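Probable chitinase A (Chromobacterium violaceum, PDB 4TX8) probably hydrolyses internal glycosidic linkages of chitin as a family 18 endochitinase, with a carbohydrate-binding module attached to its catalytic domain. Local coordinates at residues L282-Y294 and F337-P350. Numbering follows the deposited sequence.
Sequences LRDDLSVIHVQYY and FKGLRPDQVAFGVP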
ATOM      1  N   LEU A 282     -10.869   9.733 -12.624  1.00 33.74           N
ATOM      2  CA  LEU A 282     -11.411   9.418 -11.304  1.00 27.12           C
ATOM      3  C   LEU A 282     -10.981  10.404 -10.219  1.00 31.84           C
ATOM      4  O   LEU A 282     -11.151  10.128  -9.031  1.00 35.18           O
ATOM      5  CB  LEU A 282     -10.996   8.001 -10.890  1.00 25.72           C
ATOM      6  CG  LEU A 282     -11.616   6.855 -11.691  1.00 32.84           C
ATOM      7  CD1 LEU A 282     -10.926   5.540 -11.373  1.00 24.81           C
ATOM      8  CD2 LEU A 282     -13.110   6.760 -11.410  1.00 30.85           C
ATOM      9  N   ARG A 283     -10.434  11.550 -10.618  1.00 29.23           N
ATOM     10  CA  ARG A 283      -9.831  12.469  -9.654  1.00 30.86           C
ATOM     11  C   ARG A 283     -10.829  12.988  -8.616  1.00 33.50           C
ATOM     12  O   ARG A 283     -10.457  13.235  -7.470  1.00 35.58           O
ATOM     13  CB  ARG A 283      -9.162  13.651 -10.373  1.00 32.43           C
ATOM     14  CG  ARG A 283     -10.105  14.598 -11.098  1.00 33.24           C
ATOM     15  CD  ARG A 283      -9.362  15.838 -11.593  1.00 34.96           C
ATOM     16  NE  ARG A 283      -8.216  15.500 -12.436  1.00 37.17           N
ATOM     17  CZ  ARG A 283      -6.947  15.752 -12.120  1.00 37.23           C
ATOM     18  NH1 ARG A 283      -6.650  16.356 -10.978  1.00 37.54           N
ATOM     19  NH2 ARG A 283      -5.972  15.405 -12.951  1.00 34.97           N
ATOM     20  N   ASP A 284     -12.093  13.135  -9.005  1.00 32.54           N
ATOM     21  CA  ASP A 284     -13.117  13.599  -8.071  1.00 34.04           C
ATOM     22  C   ASP A 284     -13.448  12.532  -7.033  1.00 35.51           C
ATOM     23  O   ASP A 284     -13.974  12.835  -5.963  1.00 37.04           O
ATOM     24  CB  ASP A 284     -14.389  14.007  -8.817  1.00 36.91           C
ATOM     25  CG  ASP A 284     -14.190  15.236  -9.685  1.00 46.33           C
ATOM     26  OD1 ASP A 284     -13.361  16.097  -9.322  1.00 45.79           O
ATOM     27  OD2 ASP A 284     -14.864  15.341 -10.733  1.00 46.95           O
ATOM     28  N   ASP A 285     -13.133  11.281  -7.354  1.00 35.17           N
ATOM     29  CA  ASP A 285     -13.486  10.157  -6.495  1.00 35.16           C
ATOM     30  C   ASP A 285     -12.290   9.590  -5.737  1.00 32.38           C
ATOM     31  O   ASP A 285     -12.456   8.812  -4.800  1.00 30.76           O
ATOM     32  CB  ASP A 285     -14.136   9.054  -7.328  1.00 36.53           C
ATOM     33  CG  ASP A 285     -15.414   9.512  -7.995  1.00 38.88           C
ATOM     34  OD1 ASP A 285     -16.283  10.056  -7.285  1.00 36.56           O
ATOM     35  OD2 ASP A 285     -15.544   9.342  -9.227  1.00 41.58           O
ATOM     36  N   LEU A 286     -11.089   9.980  -6.151  1.00 31.64           N
ATOM     37  CA  LEU A 286      -9.862   9.428  -5.583  1.00 28.84           C
ATOM     38  C   LEU A 286      -9.635   9.871  -4.137  1.00 28.56           C
ATOM     39  O   LEU A 286      -9.494  11.062  -3.864  1.00 28.79           O
ATOM     40  CB  LEU A 286      -8.665   9.828  -6.449  1.00 27.00           C
ATOM     41  CG  LEU A 286      -7.273   9.390  -5.993  1.00 26.45           C
ATOM     42  CD1 LEU A 286      -7.167   7.874  -5.942  1.00 21.24           C
ATOM     43  CD2 LEU A 286      -6.215   9.976  -6.914  1.00 25.91           C
ATOM     44  N   SER A 287      -9.600   8.910  -3.215  1.00 22.39           N
ATOM     45  CA  SER A 287      -9.319   9.210  -1.813  1.00 24.38           C
ATOM     46  C   SER A 287      -7.828   9.454  -1.607  1.00 27.43           C
ATOM     47  O   SER A 287      -7.430  10.441  -0.985  1.00 26.15           O
ATOM     48  CB  SER A 287      -9.794   8.077  -0.899  1.00 24.89           C
ATOM     49  OG  SER A 287     -11.130   7.708  -1.181  1.00 28.67           O
ATOM     50  N   VAL A 288      -7.004   8.544  -2.122  1.00 23.38           N
ATOM     51  CA  VAL A 288      -5.556   8.723  -2.077  1.00 24.17           C
ATOM     52  C   VAL A 288      -4.862   7.879  -3.143  1.00 27.12           C
ATOM     53  O   VAL A 288      -5.227   6.730  -3.378  1.00 27.04           O
ATOM     54  CB  VAL A 288      -4.971   8.373  -0.676  1.00 26.35           C
ATOM     55  CG1 VAL A 288      -5.309   6.942  -0.280  1.00 19.49           C
ATOM     56  CG2 VAL A 288      -3.461   8.596  -0.645  1.00 22.85           C
ATOM     57  N   ILE A 289      -3.879   8.461  -3.816  1.00 24.91           N
ATOM     58  CA  ILE A 289      -2.997   7.663  -4.649  1.00 22.63           C
ATOM     59  C   ILE A 289      -1.635   7.589  -3.978  1.00 24.76           C
ATOM     60  O   ILE A 289      -1.049   8.608  -3.616  1.00 23.98           O
ATOM     61  CB  ILE A 289      -2.857   8.222  -6.083  1.00 26.32           C
ATOM     62  CG1 ILE A 289      -1.814   7.411  -6.858  1.00 22.21           C
ATOM     63  CG2 ILE A 289      -2.498   9.708  -6.070  1.00 25.23           C
ATOM     64  CD1 ILE A 289      -1.709   7.773  -8.319  1.00 22.60           C
ATOM     65  N   HIS A 290      -1.152   6.370  -3.773  1.00 25.14           N
ATOM     66  CA  HIS A 290       0.181   6.170  -3.230  1.00 24.19           C
ATOM     67  C   HIS A 290       1.004   5.349  -4.208  1.00 25.89           C
ATOM     68  O   HIS A 290       0.960   4.115  -4.211  1.00 24.47           O
ATOM     69  CB  HIS A 290       0.124   5.502  -1.854  1.00 18.36           C
ATOM     70  CG  HIS A 290      -1.024   4.557  -1.680  1.00 19.11           C
ATOM     71  ND1 HIS A 290      -1.223   3.466  -2.495  1.00 21.31           N
ATOM     72  CD2 HIS A 290      -2.029   4.537  -0.771  1.00 20.16           C
ATOM     73  CE1 HIS A 290      -2.305   2.813  -2.100  1.00 22.38           C
ATOM     74  NE2 HIS A 290      -2.811   3.442  -1.056  1.00 22.65           N
ATOM     75  N   VAL A 291       1.737   6.059  -5.056  1.00 23.37           N
ATOM     76  CA  VAL A 291       2.577   5.441  -6.067  1.00 22.93           C
ATOM     77  C   VAL A 291       3.641   4.572  -5.401  1.00 23.29           C
ATOM     78  O   VAL A 291       4.170   4.911  -4.343  1.00 23.45           O
ATOM     79  CB  VAL A 291       3.223   6.516  -6.973  1.00 25.72           C
ATOM     80  CG1 VAL A 291       4.449   5.980  -7.697  1.00 25.82           C
ATOM     81  CG2 VAL A 291       2.200   7.042  -7.968  1.00 21.77           C
ATOM     82  N   GLN A 292       3.920   3.426  -6.008  1.00 19.60           N
ATOM     83  CA  GLN A 292       4.959   2.539  -5.514  1.00 23.09           C
ATOM     84  C   GLN A 292       6.320   3.026  -5.999  1.00 24.21           C
ATOM     85  O   GLN A 292       6.646   2.932  -7.179  1.00 25.27           O
ATOM     86  CB  GLN A 292       4.686   1.098  -5.963  1.00 22.22           C
ATOM     87  CG  GLN A 292       3.385   0.528  -5.385  1.00 25.91           C
ATOM     88  CD  GLN A 292       2.926  -0.755  -6.062  1.00 33.81           C
ATOM     89  OE1 GLN A 292       3.534  -1.219  -7.023  1.00 48.17           O
ATOM     90  NE2 GLN A 292       1.847  -1.337  -5.553  1.00 29.24           N
ATOM     91  N   TYR A 293       7.108   3.569  -5.081  1.00 21.13           N
ATOM     92  CA  TYR A 293       8.441   4.037  -5.426  1.00 24.20           C
ATOM     93  C   TYR A 293       9.471   2.953  -5.138  1.00 25.52           C
ATOM     94  O   TYR A 293      10.482   3.198  -4.478  1.00 30.16           O
ATOM     95  CB  TYR A 293       8.770   5.323  -4.668  1.00 20.90           C
ATOM     96  CG  TYR A 293       7.833   6.452  -5.019  1.00 23.46           C
ATOM     97  CD1 TYR A 293       8.020   7.200  -6.173  1.00 23.58           C
ATOM     98  CD2 TYR A 293       6.750   6.764  -4.204  1.00 23.67           C
ATOM     99  CE1 TYR A 293       7.156   8.231  -6.506  1.00 22.49           C
ATOM    100  CE2 TYR A 293       5.886   7.790  -4.528  1.00 24.50           C
ATOM    101  CZ  TYR A 293       6.093   8.522  -5.678  1.00 23.99           C
ATOM    102  OH  TYR A 293       5.230   9.546  -5.998  1.00 27.34           O
ATOM    103  N   TYR A 294       9.203   1.749  -5.632  1.00 20.99           N
ATOM    104  CA  TYR A 294      10.159   0.654  -5.502  1.00 24.32           C
ATOM    105  C   TYR A 294      10.090  -0.294  -6.689  1.00 24.82           C
ATOM    106  O   TYR A 294       9.122  -0.281  -7.454  1.00 23.08           O
ATOM    107  CB  TYR A 294       9.941  -0.121  -4.194  1.00 21.22           C
ATOM    108  CG  TYR A 294       8.500  -0.433  -3.825  1.00 23.71           C
ATOM    109  CD1 TYR A 294       7.713   0.509  -3.171  1.00 23.23           C
ATOM    110  CD2 TYR A 294       7.940  -1.679  -4.093  1.00 23.04           C
ATOM    111  CE1 TYR A 294       6.407   0.232  -2.817  1.00 22.98           C
ATOM    112  CE2 TYR A 294       6.631  -1.968  -3.736  1.00 20.55           C
ATOM    113  CZ  TYR A 294       5.872  -1.005  -3.100  1.00 24.54           C
ATOM    114  OH  TYR A 294       4.573  -1.271  -2.740  1.00 23.35           O
ATOM    115  N   PHE A 337      -0.741  16.606 -17.154  1.00 38.67           N
ATOM    116  CA  PHE A 337      -1.445  16.046 -16.014  1.00 37.05           C
ATOM    117  C   PHE A 337      -1.751  17.148 -15.009  1.00 38.77           C
ATOM    118  O   PHE A 337      -0.840  17.813 -14.522  1.00 37.67           O
ATOM    119  CB  PHE A 337      -0.626  14.941 -15.348  1.00 32.92           C
ATOM    120  CG  PHE A 337      -1.235  14.432 -14.076  1.00 32.11           C
ATOM    121  CD1 PHE A 337      -2.322  13.570 -14.110  1.00 31.99           C
ATOM    122  CD2 PHE A 337      -0.730  14.824 -12.845  1.00 30.12           C
ATOM    123  CE1 PHE A 337      -2.893  13.104 -12.937  1.00 31.83           C
ATOM    124  CE2 PHE A 337      -1.294  14.364 -11.668  1.00 30.27           C
ATOM    125  CZ  PHE A 337      -2.378  13.502 -11.712  1.00 33.76           C
ATOM    126  N   LYS A 338      -3.031  17.341 -14.707  1.00 40.57           N
ATOM    127  CA  LYS A 338      -3.443  18.344 -13.731  1.00 40.97           C
ATOM    128  C   LYS A 338      -3.242  17.821 -12.314  1.00 35.35           C
ATOM    129  O   LYS A 338      -3.644  16.702 -11.995  1.00 35.17           O
ATOM    130  CB  LYS A 338      -4.902  18.744 -13.948  1.00 44.48           C
ATOM    131  CG  LYS A 338      -5.165  19.344 -15.318  1.00 58.02           C
ATOM    132  CD  LYS A 338      -4.348  20.609 -15.514  1.00 66.44           C
ATOM    133  CE  LYS A 338      -3.965  20.808 -16.969  1.00 72.18           C
ATOM    134  NZ  LYS A 338      -3.150  22.042 -17.146  1.00 76.06           N
ATOM    135  N   GLY A 339      -2.618  18.639 -11.474  1.00 30.92           N
ATOM    136  CA  GLY A 339      -2.271  18.238 -10.123  1.00 31.69           C
ATOM    137  C   GLY A 339      -3.450  17.857  -9.250  1.00 34.79           C
ATOM    138  O   GLY A 339      -4.579  18.291  -9.481  1.00 33.45           O
ATOM    139  N   LEU A 340      -3.178  17.032  -8.244  1.00 31.47           N
ATOM    140  CA  LEU A 340      -4.185  16.617  -7.275  1.00 29.12           C
ATOM    141  C   LEU A 340      -4.045  17.415  -5.986  1.00 30.69           C
ATOM    142  O   LEU A 340      -3.036  18.084  -5.772  1.00 31.87           O
ATOM    143  CB  LEU A 340      -4.054  15.123  -6.971  1.00 28.08           C
ATOM    144  CG  LEU A 340      -4.245  14.149  -8.134  1.00 29.33           C
ATOM    145  CD1 LEU A 340      -3.664  12.785  -7.784  1.00 27.09           C
ATOM    146  CD2 LEU A 340      -5.720  14.035  -8.481  1.00 27.33           C
ATOM    147  N   ARG A 341      -5.053  17.336  -5.124  1.00 29.12           N
ATOM    148  CA  ARG A 341      -4.944  17.915  -3.791  1.00 31.58           C
ATOM    149  C   ARG A 341      -3.924  17.131  -2.977  1.00 33.54           C
ATOM    150  O   ARG A 341      -3.790  15.919  -3.153  1.00 33.22           O
ATOM    151  CB  ARG A 341      -6.294  17.909  -3.075  1.00 30.99           C
ATOM    152  CG  ARG A 341      -7.391  18.701  -3.767  1.00 33.28           C
ATOM    153  CD  ARG A 341      -8.606  18.799  -2.860  1.00 34.39           C
ATOM    154  NE  ARG A 341      -8.907  17.507  -2.255  1.00 36.06           N
ATOM    155  CZ  ARG A 341      -9.727  16.609  -2.787  1.00 37.80           C
ATOM    156  NH1 ARG A 341     -10.342  16.871  -3.933  1.00 40.15           N
ATOM    157  NH2 ARG A 341      -9.936  15.455  -2.172  1.00 33.85           N
ATOM    158  N   PRO A 342      -3.195  17.818  -2.084  1.00 35.09           N
ATOM    159  CA  PRO A 342      -2.249  17.133  -1.195  1.00 30.57           C
ATOM    160  C   PRO A 342      -2.897  16.011  -0.382  1.00 30.31           C
ATOM    161  O   PRO A 342      -2.240  15.003  -0.127  1.00 27.13           O
ATOM    162  CB  PRO A 342      -1.759  18.255  -0.280  1.00 30.41           C
ATOM    163  CG  PRO A 342      -1.885  19.493  -1.119  1.00 37.19           C
ATOM    164  CD  PRO A 342      -3.120  19.284  -1.952  1.00 37.18           C
ATOM    165  N   ASP A 343      -4.164  16.167  -0.000  1.00 29.08           N
ATOM    166  CA  ASP A 343      -4.838  15.136   0.788  1.00 31.64           C
ATOM    167  C   ASP A 343      -5.128  13.880  -0.034  1.00 29.07           C
ATOM    168  O   ASP A 343      -5.573  12.869   0.510  1.00 31.15           O
ATOM    169  CB  ASP A 343      -6.140  15.674   1.397  1.00 33.36           C
ATOM    170  CG  ASP A 343      -7.169  16.068   0.346  1.00 37.08           C
ATOM    171  OD1 ASP A 343      -7.816  15.168  -0.233  1.00 38.30           O
ATOM    172  OD2 ASP A 343      -7.348  17.281   0.115  1.00 40.78           O
ATOM    173  N   GLN A 344      -4.875  13.947  -1.340  1.00 29.43           N
ATOM    174  CA  GLN A 344      -5.095  12.811  -2.235  1.00 28.01           C
ATOM    175  C   GLN A 344      -3.803  12.081  -2.570  1.00 27.53           C
ATOM    176  O   GLN A 344      -3.805  11.134  -3.358  1.00 26.65           O
ATOM    177  CB  GLN A 344      -5.748  13.265  -3.539  1.00 27.60           C
ATOM    178  CG  GLN A 344      -7.179  13.738  -3.419  1.00 28.07           C
ATOM    179  CD  GLN A 344      -7.721  14.211  -4.751  1.00 29.37           C
ATOM    180  OE1 GLN A 344      -7.299  15.243  -5.272  1.00 31.28           O
ATOM    181  NE2 GLN A 344      -8.646  13.446  -5.322  1.00 27.55           N
ATOM    182  N   VAL A 345      -2.695  12.530  -1.991  1.00 28.92           N
ATOM    183  CA  VAL A 345      -1.394  12.006  -2.379  1.00 27.41           C
ATOM    184  C   VAL A 345      -0.600  11.472  -1.189  1.00 27.79           C
ATOM    185  O   VAL A 345      -0.489  12.123  -0.147  1.00 27.63           O
ATOM    186  CB  VAL A 345      -0.557  13.083  -3.107  1.00 25.62           C
ATOM    187  CG1 VAL A 345       0.780  12.513  -3.560  1.00 24.01           C
ATOM    188  CG2 VAL A 345      -1.329  13.640  -4.301  1.00 20.94           C
ATOM    189  N   ALA A 346      -0.061  10.271  -1.360  1.00 26.72           N
ATOM    190  CA  ALA A 346       0.835   9.660  -0.391  1.00 23.28           C
ATOM    191  C   ALA A 346       1.948   8.966  -1.168  1.00 24.74           C
ATOM    192  O   ALA A 346       1.866   8.859  -2.392  1.00 24.44           O
ATOM    193  CB  ALA A 346       0.083   8.678   0.496  1.00 21.69           C
ATOM    194  N   PHE A 347       2.993   8.505  -0.488  1.00 23.55           N
ATOM    195  CA  PHE A 347       4.017   7.741  -1.196  1.00 23.54           C
ATOM    196  C   PHE A 347       4.165   6.322  -0.648  1.00 23.67           C
ATOM    197  O   PHE A 347       4.075   6.090   0.558  1.00 24.47           O
ATOM    198  CB  PHE A 347       5.368   8.477  -1.185  1.00 24.29           C
ATOM    199  CG  PHE A 347       5.876   8.861   0.183  1.00 25.53           C
ATOM    200  CD1 PHE A 347       6.510   7.933   0.996  1.00 24.69           C
ATOM    201  CD2 PHE A 347       5.784  10.174   0.623  1.00 27.68           C
ATOM    202  CE1 PHE A 347       7.006   8.294   2.240  1.00 22.84           C
ATOM    203  CE2 PHE A 347       6.278  10.545   1.865  1.00 28.02           C
ATOM    204  CZ  PHE A 347       6.889   9.603   2.675  1.00 27.16           C
ATOM    205  N   GLY A 348       4.372   5.374  -1.561  1.00 22.74           N
ATOM    206  CA  GLY A 348       4.503   3.970  -1.214  1.00 22.18           C
ATOM    207  C   GLY A 348       5.937   3.474  -1.221  1.00 23.91           C
ATOM    208  O   GLY A 348       6.684   3.696  -2.177  1.00 23.63           O
ATOM    209  N   VAL A 349       6.314   2.786  -0.148  1.00 19.43           N
ATOM    210  CA  VAL A 349       7.677   2.298   0.041  1.00 20.80           C
ATOM    211  C   VAL A 349       7.648   0.854   0.558  1.00 26.81           C
ATOM    212  O   VAL A 349       6.614   0.391   1.026  1.00 28.03           O
ATOM    213  CB  VAL A 349       8.452   3.189   1.035  1.00 19.89           C
ATOM    214  CG1 VAL A 349       8.661   4.591   0.461  1.00 22.43           C
ATOM    215  CG2 VAL A 349       7.701   3.262   2.358  1.00 22.75           C
ATOM    216  N   PRO A 350       8.774   0.131   0.457  1.00 24.77           N
ATOM    217  CA  PRO A 350       8.846  -1.195   1.088  1.00 24.35           C
ATOM    218  C   PRO A 350       8.949  -1.067   2.604  1.00 19.98           C
ATOM    219  O   PRO A 350       9.557  -0.109   3.073  1.00 22.96           O
ATOM    220  CB  PRO A 350      10.127  -1.803   0.500  1.00 20.39           C
ATOM    221  CG  PRO A 350      10.414  -0.988  -0.729  1.00 19.98           C
ATOM    222  CD  PRO A 350       9.939   0.390  -0.406  1.00 19.27           C
TER
HETATM  223  O   HOH W   1      -8.612  12.551   0.221  1.00 26.86           O
HETATM  224  O   HOH W   2       3.766  10.268  -4.007  1.00 21.10           O
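The carboxamide of Gln-344 joins the chain entering strand 288-292 to the turn before strand 345-350. Its NE2 donates to Leu-286 O at 2.9 Å, nearly straight (176° at the hydrogen), and to Arg-283 O at 2.8 Å, more bent; both acceptors lie in the amide plane. OE1 accepts from Arg-341 N on a lone pair in the carbonyl plane, so three backbone partners fix the amide's rotation. Gln-344 CD lies over one face of the Arg-341 guanidinium, offset toward its rim; that guanidinium grips both oxygens of Asp-343 side-on through NE and NH2.

Arg-283 bends at chi3 (55°), bringing its guanidinium to the backbone of 338-339. NH2 bonds Lys-338 O at 2.8 Å, near the guanidinium plane, while NH1 adds weak bonds to Lys-338 O and Gly-339 O; NE is salt-bridged to Asp-280. Leu-340 divides its methyls: CD2 packs against Arg-283 NH1 and CB, and CD1 meets Ile-289 CG2 (3.7 Å) and Leu-286 CD2.

Parallel pairing is bonded at two ends: round Val-345 by Ile-289 N to Gln-344 O and Ala-346 N to Ile-289 O, and round Gln-292 by Gly-348 N to Val-291 O and Tyr-293 N to Gly-348 O (2.9 Å). Between them Val-291 N lies 3.9 Å from Ala-346 O. The Tyr-293 side chain crosses Phe-347 at about a right angle, Tyr-293 CE2 lying 3.5 Å from Phe-347 CB, and a water links the Tyr-293 OH to Ala-346 O. Tyr-294 has CG between its backbone N and carbonyl carbon (chi1 43°), which sets CD1 3.6 Å from Pro-350 CD; its OH hydrogen-bonds a citrate probably from the crystallisation liquor. Gln-292 NE2 hydrogen-bonds OD1 of calcium ligand Asp-218. Flanked by strands 251-254 and 393-397, this pair forms neighbouring parallel staves of the family 18 TIM barrel.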